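Local coordinates for protein polyketide biosynthesis 3-hydroxy-3-methylglutaryl-ACP synthase PksG (Bacillus subtilis, PDB 4YXT) that catalyses the aldol condensation of acetyl-ACP with a beta-ketothioester polyketide intermediate during biosynthesis of the antibiotic bacillaene, at residues L76-S81 against R106-K111; N191-Y196 against C331-S336; Q245-H250 against L281-P286; A260-M265 against G275-F280. The protein carries 1 engineered substitution. One frame throughout, in Å; residues are numbered along the deposited sequence.

Contact 1. Residues L76-S81 against R106-K111; sequences LLITCS and RLFEVK
Leu77 and Thr79 do the backbone bonding for the first strand. Each gives its N-H to the partner strand and takes one back on its carbonyl: Leu77 between Arg106 O and Phe108 N, Thr79 between Phe108 O and Val110 N. Ser81 N closes the series on Val110 O. Leu77 N to Arg106 O is short at 2.7 Å and almost straight (174°), while Phe108 N to Leu77 O stretches to 3.2 Å. CA-H groups lean on the same carbonyls, the closest being Glu109 CA, 3.1 Å from Thr79 O. The two strands are the parallel neighbours of a beta-alpha-beta unit of the thiolase-like fold. Its helix 91-99 packs on the side of Leu77, Thr79 and Leu107, and helix 116-130 on the side of Leu76, Cys80 and Val110. Among apolar side chains, Phe108 has its CG between backbone N and carbonyl carbon (chi1 55°), a setting that brings the ring back toward the first strand. There Leu76 CD1 meets Phe108 CE1 at 3.6 Å, and Ile78 CG1 makes an off-centre CH-pi contact 4.1 Å from the ring centroid. On the other face Leu107 CD2 touches Leu77 CB at 3.6 Å. A water adds a polar link beyond the backbone bonds, donating to Ser81 O at 2.9 Å and to Glu109 OE2, also salt-bridged to Lys111 of the second subunit, while Glu109 OE1 accepts from Leu91 N.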
loop_
_atom_site.group_PDB
_atom_site.type_symbol
_atom_site.label_atom_id
_atom_site.label_comp_id
_atom_site.label_asym_id
_atom_site.label_seq_id
_atom_site.Cartn_x
_atom_site.Cartn_y
_atom_site.Cartn_z
ATOM N N LEU A 76 1.349 11.377 8.486
ATOM C CA LEU A 76 1.194 10.289 7.536
ATOM C C LEU A 76 2.570 9.852 7.129
ATOM O O LEU A 76 3.324 10.654 6.632
ATOM C CB LEU A 76 0.397 10.786 6.323
ATOM C CG LEU A 76 0.102 9.858 5.153
ATOM C CD1 LEU A 76 -0.667 8.626 5.577
ATOM C CD2 LEU A 76 -0.727 10.610 4.122
ATOM N N LEU A 77 2.930 8.603 7.381
ATOM C CA LEU A 77 4.142 8.070 6.864
ATOM C C LEU A 77 3.788 6.921 5.903
ATOM O O LEU A 77 3.132 5.965 6.307
ATOM C CB LEU A 77 5.045 7.574 8.018
ATOM C CG LEU A 77 6.253 6.750 7.514
ATOM C CD1 LEU A 77 7.173 7.504 6.597
ATOM C CD2 LEU A 77 7.065 6.174 8.639
ATOM N N ILE A 78 4.209 7.007 4.653
ATOM C CA ILE A 78 3.842 6.005 3.647
ATOM C C ILE A 78 5.128 5.544 3.036
ATOM O O ILE A 78 5.864 6.366 2.503
ATOM C CB ILE A 78 2.948 6.571 2.514
ATOM C CG1 ILE A 78 1.580 7.038 3.059
ATOM C CG2 ILE A 78 2.733 5.559 1.376
ATOM C CD1 ILE A 78 0.713 7.708 1.996
ATOM N N THR A 79 5.390 4.241 3.085
ATOM C CA THR A 79 6.539 3.691 2.436
ATOM C C THR A 79 6.071 3.003 1.173
ATOM O O THR A 79 5.101 2.247 1.183
ATOM C CB THR A 79 7.387 2.807 3.386
ATOM O OG1 THR A 79 7.856 3.602 4.474
ATOM C CG2 THR A 79 8.676 2.358 2.704
ATOM N N CYS A 80 6.699 3.347 0.060
ATOM C CA CYS A 80 6.345 2.798 -1.247
ATOM C C CYS A 80 7.477 1.870 -1.631
ATOM O O CYS A 80 8.654 2.296 -1.718
ATOM C CB CYS A 80 6.231 3.892 -2.250
ATOM S SG CYS A 80 5.230 5.313 -1.669
ATOM N N SER A 81 7.172 0.598 -1.821
ATOM C CA SER A 81 8.240 -0.341 -2.168
ATOM C C SER A 81 7.718 -1.558 -2.907
ATOM O O SER A 81 6.523 -1.838 -2.865
ATOM C CB SER A 81 9.034 -0.764 -0.909
ATOM O OG SER A 81 10.083 -1.737 -1.275
ATOM N N ARG A 106 -0.486 8.044 10.995
ATOM C CA ARG A 106 -0.717 6.816 10.201
ATOM C C ARG A 106 0.534 6.344 9.503
ATOM O O ARG A 106 1.231 7.157 8.846
ATOM C CB ARG A 106 -1.752 6.997 9.152
ATOM C CG ARG A 106 -3.033 7.584 9.650
ATOM C CD ARG A 106 -3.956 7.691 8.456
ATOM N NE ARG A 106 -5.322 8.010 8.800
ATOM C CZ ARG A 106 -5.942 9.155 8.501
ATOM N NH1 ARG A 106 -5.299 10.133 7.864
ATOM N NH2 ARG A 106 -7.211 9.314 8.875
ATOM N N LEU A 107 0.748 5.019 9.577
ATOM C CA LEU A 107 1.895 4.302 9.007
ATOM C C LEU A 107 1.382 3.126 8.137
ATOM O O LEU A 107 0.605 2.286 8.646
ATOM C CB LEU A 107 2.632 3.597 10.138
ATOM C CG LEU A 107 3.131 4.471 11.255
ATOM C CD1 LEU A 107 3.582 3.688 12.482
ATOM C CD2 LEU A 107 4.244 5.298 10.654
ATOM N N PHE A 108 1.804 3.066 6.881
ATOM C CA PHE A 108 1.546 1.909 6.015
ATOM C C PHE A 108 2.421 1.915 4.762
ATOM O O PHE A 108 3.183 2.859 4.520
ATOM C CB PHE A 108 0.055 1.775 5.614
ATOM C CG PHE A 108 -0.527 3.017 4.954
ATOM C CD1 PHE A 108 -1.032 4.031 5.718
ATOM C CD2 PHE A 108 -0.486 3.168 3.581
ATOM C CE1 PHE A 108 -1.590 5.134 5.152
ATOM C CE2 PHE A 108 -1.041 4.283 2.979
ATOM C CZ PHE A 108 -1.598 5.269 3.775
ATOM N N GLU A 109 2.317 0.837 3.988
ATOM C CA GLU A 109 3.108 0.613 2.877
ATOM C C GLU A 109 2.173 0.520 1.696
ATOM O O GLU A 109 1.043 -0.006 1.828
ATOM C CB GLU A 109 3.811 -0.786 3.064
ATOM C CG GLU A 109 5.008 -1.035 2.195
ATOM C CD GLU A 109 5.807 -2.332 2.557
ATOM O OE1 GLU A 109 6.346 -2.535 3.719
ATOM O OE2 GLU A 109 5.959 -3.117 1.602
ATOM N N VAL A 110 2.686 0.946 0.532
ATOM C CA VAL A 110 1.974 0.906 -0.718
ATOM C C VAL A 110 2.814 0.219 -1.785
ATOM O O VAL A 110 4.038 0.443 -1.865
ATOM C CB VAL A 110 1.626 2.331 -1.222
ATOM C CG1 VAL A 110 1.234 2.259 -2.667
ATOM C CG2 VAL A 110 0.450 2.846 -0.437
ATOM N N LYS A 111 2.124 -0.574 -2.607
ATOM C CA LYS A 111 2.717 -1.535 -3.553
ATOM C C LYS A 111 2.001 -1.356 -4.888
ATOM O O LYS A 111 0.763 -1.388 -4.965
ATOM C CB LYS A 111 2.531 -2.975 -3.064
ATOM C CG LYS A 111 3.261 -4.032 -3.903
ATOM C CD LYS A 111 2.605 -5.438 -3.880
ATOM C CE LYS A 111 2.840 -6.107 -2.526
ATOM N NZ LYS A 111 2.059 -7.363 -2.295
HETATM O O HOH W 1 5.493 -3.624 -0.821
#

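Contact 2. Residues N191-Y196 against C331-S336; sequences NGYYGY and CSEFYS
Glu333 reaches over to strand 191-195 with its chain drawn out straight. Its CG stands opposite the backbone N (chi1 -172°), and the carboxylate ends up alongside Tyr193, pointing the same way. Ring and carboxylate planes are nearly perpendicular, at 80°, and Glu333 OE1 comes to the ring edge, 3.8 Å from Tyr193 CD1. Glu333 OE1 also lies 3.5 Å from Asn191 CB. This buried charge is answered from outside the pair, by Arg106 of the second subunit in a salt bridge and by Tyr115 OH in a hydrogen bond. Ser332 and Tyr194 form a hydrogen-bonded antiparallel pair on the opposite face. Tyr194 N gives a bond of 2.9 Å to Ser332 O, arriving above the carbonyl plane. In return Tyr194 O is gripped twice by Ser332: by OG at 3.0 Å, and by the backbone N in a weak, strongly bent bond. The serine hydroxyl can do this because chi1 (64°) holds it between its own N and carbonyl carbon. Gly192 and Phe334 repeat the pairing with two straighter bonds. Helix 213-234 lies against the Ser332 and Phe334 side, where Phe228 and Tyr231 meet the Phe334 ring edge-to-face; helix 116-130 packs on Asn191, Glu333 and Tyr335, and strand 319-327 pairs with the far edge of strand 331-339 in the continuous mixed sheet.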
loop_
_atom_site.group_PDB
_atom_site.type_symbol
_atom_site.label_atom_id
_atom_site.label_comp_id
_atom_site.label_asym_id
_atom_site.label_seq_id
_atom_site.Cartn_x
_atom_site.Cartn_y
_atom_site.Cartn_z
ATOM N N ASN A 191 -4.287 15.596 -13.604
ATOM C CA ASN A 191 -3.839 14.189 -13.414
ATOM C C ASN A 191 -4.497 13.320 -14.481
ATOM O O ASN A 191 -5.722 13.304 -14.580
ATOM C CB ASN A 191 -4.289 13.630 -12.026
ATOM C CG ASN A 191 -3.745 14.442 -10.873
ATOM O OD1 ASN A 191 -2.711 14.123 -10.290
ATOM N ND2 ASN A 191 -4.409 15.541 -10.575
ATOM N N GLY A 192 -3.696 12.589 -15.249
ATOM C CA GLY A 192 -4.208 11.587 -16.130
ATOM C C GLY A 192 -3.622 10.270 -15.695
ATOM O O GLY A 192 -2.440 10.009 -15.940
ATOM N N TYR A 193 -4.434 9.443 -15.030
ATOM C CA TYR A 193 -3.985 8.119 -14.568
ATOM C C TYR A 193 -4.622 7.054 -15.440
ATOM O O TYR A 193 -5.717 7.234 -15.973
ATOM C CB TYR A 193 -4.322 7.905 -13.068
ATOM C CG TYR A 193 -5.579 8.617 -12.518
ATOM C CD1 TYR A 193 -5.465 9.709 -11.658
ATOM C CD2 TYR A 193 -6.889 8.194 -12.841
ATOM C CE1 TYR A 193 -6.588 10.373 -11.146
ATOM C CE2 TYR A 193 -8.015 8.853 -12.313
ATOM C CZ TYR A 193 -7.858 9.936 -11.434
ATOM O OH TYR A 193 -8.977 10.645 -10.897
ATOM N N TYR A 194 -3.942 5.914 -15.588
ATOM C CA TYR A 194 -4.361 4.930 -16.517
ATOM C C TYR A 194 -3.715 3.583 -16.129
ATOM O O TYR A 194 -2.534 3.532 -15.780
ATOM C CB TYR A 194 -3.966 5.403 -17.936
ATOM C CG TYR A 194 -4.240 4.423 -19.076
ATOM C CD1 TYR A 194 -5.504 4.305 -19.653
ATOM C CD2 TYR A 194 -3.203 3.657 -19.585
ATOM C CE1 TYR A 194 -5.730 3.413 -20.690
ATOM C CE2 TYR A 194 -3.411 2.786 -20.619
ATOM C CZ TYR A 194 -4.670 2.649 -21.159
ATOM O OH TYR A 194 -4.792 1.717 -22.179
ATOM N N GLY A 195 -4.505 2.537 -16.101
ATOM C CA GLY A 195 -3.985 1.169 -15.799
ATOM C C GLY A 195 -4.879 0.046 -16.273
ATOM O O GLY A 195 -6.067 0.248 -16.639
ATOM N N TYR A 196 -4.277 -1.141 -16.300
ATOM C CA TYR A 196 -4.878 -2.379 -16.817
ATOM C C TYR A 196 -3.893 -3.495 -16.476
ATOM O O TYR A 196 -2.702 -3.226 -16.290
ATOM C CB TYR A 196 -5.063 -2.287 -18.335
ATOM C CG TYR A 196 -3.805 -1.941 -19.096
ATOM C CD1 TYR A 196 -3.408 -0.614 -19.274
ATOM C CD2 TYR A 196 -3.040 -2.929 -19.707
ATOM C CE1 TYR A 196 -2.267 -0.298 -19.980
ATOM C CE2 TYR A 196 -1.906 -2.611 -20.424
ATOM C CZ TYR A 196 -1.500 -1.309 -20.542
ATOM O OH TYR A 196 -0.357 -0.998 -21.298
ATOM N N CYS A 331 0.090 0.199 -13.814
ATOM C CA CYS A 331 -0.637 1.476 -13.585
ATOM C C CYS A 331 0.307 2.623 -13.925
ATOM O O CYS A 331 1.549 2.441 -13.869
ATOM C CB CYS A 331 -1.195 1.633 -12.117
ATOM S SG CYS A 331 -2.485 2.926 -11.994
ATOM N N SER A 332 -0.264 3.786 -14.250
ATOM C CA SER A 332 0.528 4.914 -14.654
ATOM C C SER A 332 -0.204 6.242 -14.424
ATOM O O SER A 332 -1.403 6.266 -14.193
ATOM C CB SER A 332 0.961 4.781 -16.129
ATOM O OG SER A 332 -0.113 4.785 -17.051
ATOM N N GLU A 333 0.543 7.345 -14.446
ATOM C CA GLU A 333 -0.022 8.648 -14.200
ATOM C C GLU A 333 0.877 9.776 -14.742
ATOM O O GLU A 333 2.089 9.728 -14.584
ATOM C CB GLU A 333 -0.270 8.898 -12.715
ATOM C CG GLU A 333 -1.061 10.215 -12.394
ATOM C CD GLU A 333 -1.688 10.246 -10.961
ATOM O OE1 GLU A 333 -2.166 11.312 -10.505
ATOM O OE2 GLU A 333 -1.735 9.204 -10.254
ATOM N N PHE A 334 0.238 10.805 -15.317
ATOM C CA PHE A 334 0.909 11.997 -15.717
ATOM C C PHE A 334 0.338 13.118 -14.914
ATOM O O PHE A 334 -0.855 13.300 -14.884
ATOM C CB PHE A 334 0.718 12.265 -17.210
ATOM C CG PHE A 334 1.442 13.466 -17.687
ATOM C CD1 PHE A 334 0.818 14.710 -17.700
ATOM C CD2 PHE A 334 2.756 13.371 -18.112
ATOM C CE1 PHE A 334 1.506 15.822 -18.121
ATOM C CE2 PHE A 334 3.454 14.490 -18.554
ATOM C CZ PHE A 334 2.845 15.716 -18.542
ATOM N N TYR A 335 1.201 13.921 -14.329
ATOM C CA TYR A 335 0.761 15.057 -13.581
ATOM C C TYR A 335 1.839 16.127 -13.604
ATOM O O TYR A 335 2.934 15.901 -14.091
ATOM C CB TYR A 335 0.505 14.639 -12.125
ATOM C CG TYR A 335 1.607 13.870 -11.429
ATOM C CD1 TYR A 335 1.931 12.584 -11.791
ATOM C CD2 TYR A 335 2.309 14.441 -10.364
ATOM C CE1 TYR A 335 2.908 11.871 -11.117
ATOM C CE2 TYR A 335 3.289 13.747 -9.695
ATOM C CZ TYR A 335 3.580 12.466 -10.069
ATOM O OH TYR A 335 4.531 11.789 -9.365
ATOM N N SER A 336 1.515 17.293 -13.062
ATOM C CA SER A 336 2.342 18.457 -13.226
ATOM C C SER A 336 2.384 19.244 -11.952
ATOM O O SER A 336 1.538 19.054 -11.066
ATOM C CB SER A 336 1.804 19.346 -14.345
ATOM O OG SER A 336 0.554 19.852 -13.988
#

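Contact 3. Residues Q245-H250 against L281-P286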
loop_
_atom_site.group_PDB
_atom_site.type_symbol
_atom_site.label_atom_id
_atom_site.label_comp_id
_atom_site.label_asym_id
_atom_site.label_seq_id
_atom_site.Cartn_x
_atom_site.Cartn_y
_atom_site.Cartn_z
ATOM N N GLN A 245 8.097 23.275 -18.901
ATOM C CA GLN A 245 9.476 23.684 -19.168
ATOM C C GLN A 245 10.440 22.524 -18.986
ATOM O O GLN A 245 11.495 22.554 -19.569
ATOM C CB GLN A 245 9.873 24.811 -18.261
ATOM C CG GLN A 245 9.207 26.144 -18.660
ATOM C CD GLN A 245 7.756 26.254 -18.252
ATOM O OE1 GLN A 245 7.387 25.951 -17.104
ATOM N NE2 GLN A 245 6.916 26.746 -19.179
ATOM N N TYR A 246 10.106 21.534 -18.152
ATOM C CA TYR A 246 10.913 20.285 -18.043
ATOM C C TYR A 246 9.976 19.112 -17.977
ATOM O O TYR A 246 8.769 19.285 -17.702
ATOM C CB TYR A 246 11.751 20.307 -16.794
ATOM C CG TYR A 246 12.779 21.428 -16.751
ATOM C CD1 TYR A 246 14.008 21.284 -17.399
ATOM C CD2 TYR A 246 12.505 22.642 -16.092
ATOM C CE1 TYR A 246 14.959 22.275 -17.375
ATOM C CE2 TYR A 246 13.456 23.643 -16.057
ATOM C CZ TYR A 246 14.677 23.451 -16.716
ATOM O OH TYR A 246 15.638 24.384 -16.707
ATOM N N LEU A 247 10.529 17.905 -18.171
ATOM C CA LEU A 247 9.743 16.717 -18.144
ATOM C C LEU A 247 10.532 15.745 -17.360
ATOM O O LEU A 247 11.767 15.657 -17.498
ATOM C CB LEU A 247 9.451 16.177 -19.573
ATOM C CG LEU A 247 8.428 16.978 -20.390
ATOM C CD1 LEU A 247 8.497 16.580 -21.867
ATOM C CD2 LEU A 247 7.023 16.688 -19.898
ATOM N N ALA A 248 9.837 15.004 -16.501
ATOM C CA ALA A 248 10.524 13.987 -15.760
ATOM C C ALA A 248 9.806 12.730 -16.002
ATOM O O ALA A 248 8.576 12.713 -16.071
ATOM C CB ALA A 248 10.529 14.323 -14.274
ATOM N N TYR A 249 10.535 11.636 -16.134
ATOM C CA TYR A 249 9.856 10.399 -16.408
ATOM C C TYR A 249 10.388 9.299 -15.461
ATOM O O TYR A 249 11.535 9.399 -14.954
ATOM C CB TYR A 249 10.148 9.903 -17.808
ATOM C CG TYR A 249 9.835 10.770 -18.936
ATOM C CD1 TYR A 249 8.736 10.493 -19.780
ATOM C CD2 TYR A 249 10.649 11.844 -19.237
ATOM C CE1 TYR A 249 8.474 11.264 -20.890
ATOM C CE2 TYR A 249 10.390 12.652 -20.341
ATOM C CZ TYR A 249 9.314 12.353 -21.175
ATOM O OH TYR A 249 9.104 13.160 -22.269
ATOM N N HIS A 250 9.579 8.240 -15.308
ATOM C CA HIS A 250 10.066 7.017 -14.722
ATOM C C HIS A 250 11.233 6.535 -15.582
ATOM O O HIS A 250 11.055 6.301 -16.797
ATOM C CB HIS A 250 9.024 5.926 -14.711
ATOM C CG HIS A 250 9.583 4.629 -14.246
ATOM N ND1 HIS A 250 10.159 4.499 -13.019
ATOM C CD2 HIS A 250 9.665 3.414 -14.835
ATOM C CE1 HIS A 250 10.639 3.276 -12.885
ATOM N NE2 HIS A 250 10.337 2.592 -13.970
ATOM N N LEU A 281 17.412 18.060 -24.850
ATOM C CA LEU A 281 18.536 18.659 -24.156
ATOM C C LEU A 281 18.080 19.675 -23.170
ATOM O O LEU A 281 18.551 19.697 -22.088
ATOM C CB LEU A 281 19.418 19.422 -25.128
ATOM C CG LEU A 281 20.352 18.648 -26.002
ATOM C CD1 LEU A 281 21.150 19.675 -26.796
ATOM C CD2 LEU A 281 21.223 17.746 -25.149
ATOM N N THR A 282 17.157 20.543 -23.588
ATOM C CA THR A 282 16.547 21.512 -22.698
ATOM C C THR A 282 15.727 20.881 -21.539
ATOM O O THR A 282 15.962 21.180 -20.375
ATOM C CB THR A 282 15.631 22.393 -23.521
ATOM O OG1 THR A 282 16.406 22.970 -24.559
ATOM C CG2 THR A 282 15.059 23.489 -22.707
ATOM N N ARG A 283 14.794 19.988 -21.869
ATOM C CA ARG A 283 13.719 19.659 -20.963
ATOM C C ARG A 283 13.821 18.363 -20.262
ATOM O O ARG A 283 13.068 18.120 -19.335
ATOM C CB ARG A 283 12.426 19.623 -21.750
ATOM C CG ARG A 283 12.025 20.978 -22.243
ATOM C CD ARG A 283 10.541 21.004 -22.428
ATOM N NE ARG A 283 10.074 20.013 -23.375
ATOM C CZ ARG A 283 8.793 19.770 -23.594
ATOM N NH1 ARG A 283 7.833 20.430 -22.913
ATOM N NH2 ARG A 283 8.469 18.892 -24.512
ATOM N N VAL A 284 14.695 17.487 -20.742
ATOM C CA VAL A 284 14.694 16.105 -20.326
ATOM C C VAL A 284 16.017 15.659 -19.740
ATOM O O VAL A 284 16.069 15.001 -18.666
ATOM C CB VAL A 284 14.341 15.207 -21.515
ATOM C CG1 VAL A 284 14.208 13.764 -21.086
ATOM C CG2 VAL A 284 13.057 15.693 -22.182
ATOM N N LYS A 285 17.094 16.028 -20.413
ATOM C CA LYS A 285 18.426 15.631 -19.992
ATOM C C LYS A 285 18.761 16.094 -18.568
ATOM O O LYS A 285 19.387 15.368 -17.869
ATOM C CB LYS A 285 19.493 16.122 -20.985
ATOM C CG LYS A 285 20.920 16.034 -20.465
ATOM C CD LYS A 285 21.943 16.239 -21.574
ATOM C CE LYS A 285 23.337 15.703 -21.191
ATOM N NZ LYS A 285 23.992 16.574 -20.164
ATOM N N PRO A 286 18.351 17.292 -18.133
ATOM C CA PRO A 286 18.639 17.538 -16.689
ATOM C C PRO A 286 18.142 16.410 -15.691
ATOM O O PRO A 286 18.894 15.965 -14.768
ATOM C CB PRO A 286 17.953 18.876 -16.439
ATOM C CG PRO A 286 18.048 19.574 -17.790
ATOM C CD PRO A 286 17.818 18.486 -18.793
HETATM O O HOH W 2 14.035 14.397 -17.278
#
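Leu247 and Arg283 lie side by side and point the same way, with the leucine CD1 resting over one face of the guanidinium. It sits 3.5 Å above that plane, offset toward the rim, and nearest to Arg283 NH2. A bend in the arginine chain at chi3 (-59°) turns the group into this position. Lower down, the chain runs close along the first segment's backbone, with Arg283 CG only 3.1 Å from Gln245 O. The Tyr246 side chain crosses that of Pro286 at about a right angle, with Tyr246 CE1 4.1 Å from Pro286 CG, and the same CE1 is 3.3 Å from Thr282 O. Arg283 O lies at the tyrosine ring edge, near its plane. Further along, Tyr249 CE2 touches Val284 CG1 at 4.0 Å, the two side chains slanting past each other. A single direct hydrogen bond joins the segments, Leu247 N to Arg283 O at 2.8 Å, where helix 273-283 ends. Strand 246-249 thus uses one edge for strand 319-327 and spends an N-H of the other on a helix-end carbonyl. It leads on to His250, the probable proton donor/acceptor of the active site, which itself does not touch segment 281-286. The buried arginine has Asp279 salt-bridged at NE and the carbonyls of Phe244 and Tyr240 at NH1, which probably favours its positive charge while leaving a face for the leucine methyl.

Contact 4. Residues A260-M265 against G275-F280; sequences AHRTMM and GIETDF
The imidazole of His261 and the carboxylate of Asp279 are nearly coplanar, 16° apart, and meet edge on: His261 NE2 donates to Asp279 OD2 in a bond modelled very short, at 2.5 Å, so that its exact length is doubtful though the pairing stands. Also at the imidazole edge, Ile276 O lies in its plane, 3.3 Å from His261 CE1. One ring face carries Met265 CG from the histidine's own helix, offset toward the rim. Met265 then bends on at chi2 and chi3 to cross Asp279 at about a right angle, with Met265 SD 3.4 Å from Asp279 OD2. The Phe280 ring turns an edge toward His261 ND1, and Phe280 CB lies 3.9 Å from His261 CE1. Glu277 OE2 approaches the edge of the Arg262 guanidinium, but at 4.0 Å from Arg262 NH1 the two charges are too far apart for a salt bridge. Between these polar groups Ile276 fills the middle: Ile276 CG1 is 4.1 Å from Met265 CB, and its CG2 meets the imidazole. The other oxygen of Asp279 is held as well, which would be expected to steady the carboxylate. The setting is two successive helices, 254-267 and 273-283, joined by a short connection and packed at a steep angle; the axes of segments 260-265 and 275-280 come within 10.2 Å, at 126° between their directions. It lies away from the predicted catalytic residues, and its His-carboxylate pair joins the two helices.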
loop_
_atom_site.group_PDB
_atom_site.type_symbol
_atom_site.label_atom_id
_atom_site.label_comp_id
_atom_site.label_asym_id
_atom_site.label_seq_id
_atom_site.Cartn_x
_atom_site.Cartn_y
_atom_site.Cartn_z
ATOM N N ALA A 260 11.225 7.317 -25.415
ATOM C CA ALA A 260 9.837 7.726 -25.190
ATOM C C ALA A 260 9.619 9.184 -25.416
ATOM O O ALA A 260 8.570 9.567 -25.913
ATOM C CB ALA A 260 9.389 7.385 -23.788
ATOM N N HIS A 261 10.580 10.030 -25.055
ATOM C CA HIS A 261 10.443 11.461 -25.400
ATOM C C HIS A 261 10.320 11.650 -26.929
ATOM O O HIS A 261 9.501 12.418 -27.380
ATOM C CB HIS A 261 11.613 12.307 -24.824
ATOM C CG HIS A 261 11.662 13.711 -25.347
ATOM N ND1 HIS A 261 12.453 14.080 -26.419
ATOM C CD2 HIS A 261 11.003 14.831 -24.967
ATOM C CE1 HIS A 261 12.302 15.366 -26.657
ATOM N NE2 HIS A 261 11.426 15.853 -25.797
ATOM N N ARG A 262 11.118 10.923 -27.704
ATOM C CA ARG A 262 11.060 11.001 -29.189
ATOM C C ARG A 262 9.693 10.579 -29.736
ATOM O O ARG A 262 9.156 11.217 -30.604
ATOM C CB ARG A 262 12.145 10.105 -29.789
ATOM C CG ARG A 262 12.171 10.039 -31.308
ATOM C CD ARG A 262 13.567 9.670 -31.784
ATOM N NE ARG A 262 14.162 8.569 -31.000
ATOM C CZ ARG A 262 15.288 8.622 -30.264
ATOM N NH1 ARG A 262 16.026 9.733 -30.171
ATOM N NH2 ARG A 262 15.694 7.531 -29.608
ATOM N N THR A 263 9.154 9.482 -29.201
ATOM C CA THR A 263 7.866 8.967 -29.554
ATOM C C THR A 263 6.830 10.012 -29.253
ATOM O O THR A 263 6.082 10.401 -30.135
ATOM C CB THR A 263 7.586 7.692 -28.764
ATOM O OG1 THR A 263 8.646 6.742 -28.999
ATOM C CG2 THR A 263 6.274 7.074 -29.175
ATOM N N MET A 264 6.804 10.535 -28.025
ATOM C CA MET A 264 5.774 11.539 -27.666
ATOM C C MET A 264 5.805 12.772 -28.544
ATOM O O MET A 264 4.752 13.273 -28.974
ATOM C CB MET A 264 5.913 11.982 -26.204
ATOM C CG MET A 264 5.540 10.906 -25.203
ATOM S SD MET A 264 3.829 10.362 -25.412
ATOM C CE MET A 264 2.852 11.750 -24.845
ATOM N N MET A 265 7.013 13.300 -28.761
ATOM C CA MET A 265 7.179 14.543 -29.539
ATOM C C MET A 265 6.697 14.381 -30.982
ATOM O O MET A 265 6.129 15.310 -31.528
ATOM C CB MET A 265 8.649 14.997 -29.574
ATOM C CG MET A 265 9.146 15.574 -28.279
ATOM S SD MET A 265 8.234 17.040 -27.717
ATOM C CE MET A 265 8.241 16.492 -26.024
ATOM N N GLY A 275 14.773 19.586 -33.832
ATOM C CA GLY A 275 13.869 20.124 -32.819
ATOM C C GLY A 275 13.626 19.124 -31.709
ATOM O O GLY A 275 13.436 19.537 -30.576
ATOM N N ILE A 276 13.684 17.822 -32.018
ATOM C CA ILE A 276 13.482 16.807 -31.008
ATOM C C ILE A 276 14.676 16.674 -30.065
ATOM O O ILE A 276 14.490 16.503 -28.855
ATOM C CB ILE A 276 13.176 15.419 -31.580
ATOM C CG1 ILE A 276 11.800 15.403 -32.205
ATOM C CG2 ILE A 276 13.213 14.379 -30.467
ATOM C CD1 ILE A 276 11.478 14.102 -32.918
ATOM N N GLU A 277 15.886 16.681 -30.616
ATOM C CA GLU A 277 17.093 16.615 -29.774
ATOM C C GLU A 277 17.222 17.908 -28.988
ATOM O O GLU A 277 17.661 17.929 -27.859
ATOM C CB GLU A 277 18.332 16.401 -30.632
ATOM C CG GLU A 277 18.393 15.014 -31.270
ATOM C CD GLU A 277 18.686 13.899 -30.272
ATOM O OE1 GLU A 277 18.917 14.201 -29.082
ATOM O OE2 GLU A 277 18.690 12.707 -30.675
ATOM N N THR A 278 16.802 18.996 -29.594
ATOM C CA THR A 278 16.854 20.289 -28.931
ATOM C C THR A 278 15.961 20.251 -27.664
ATOM O O THR A 278 16.385 20.597 -26.559
ATOM C CB THR A 278 16.449 21.401 -29.925
ATOM O OG1 THR A 278 17.407 21.425 -30.997
ATOM C CG2 THR A 278 16.416 22.759 -29.262
ATOM N N ASP A 279 14.728 19.799 -27.855
ATOM C CA ASP A 279 13.826 19.634 -26.780
ATOM C C ASP A 279 14.340 18.600 -25.728
ATOM O O ASP A 279 14.184 18.810 -24.540
ATOM C CB ASP A 279 12.456 19.266 -27.368
ATOM C CG ASP A 279 11.371 19.346 -26.364
ATOM O OD1 ASP A 279 11.002 20.449 -25.946
ATOM O OD2 ASP A 279 10.901 18.287 -25.982
ATOM N N PHE A 280 14.946 17.504 -26.162
ATOM C CA PHE A 280 15.526 16.554 -25.227
ATOM C C PHE A 280 16.554 17.211 -24.274
ATOM O O PHE A 280 16.568 16.928 -23.059
ATOM C CB PHE A 280 16.154 15.402 -25.972
ATOM C CG PHE A 280 16.857 14.394 -25.077
ATOM C CD1 PHE A 280 16.151 13.403 -24.407
ATOM C CD2 PHE A 280 18.233 14.449 -24.902
ATOM C CE1 PHE A 280 16.820 12.467 -23.595
ATOM C CE2 PHE A 280 18.899 13.537 -24.084
ATOM C CZ PHE A 280 18.193 12.533 -23.439
#

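In the fold
Contacts 1 and 2 are buried strand pairs at separate places in one mixed sheet, parallel in the first and antiparallel in the second, and both reach the second subunit; Arg106 of one chain and Glu333 of the other tie them together across the dimer. Contact 3 sits at the end of the sheet opposite contact 1, where backbone pairing gives way to a strand held against a helix end. Contact 4 is partly buried, farther out, and relies mainly on side chains. Contacts 3 and 4 touch, share helix 273-283 and are about 10 Å apart between centres, with contact 4 nested along the chain inside the loop closed by contact 3. Neither meets the other subunit.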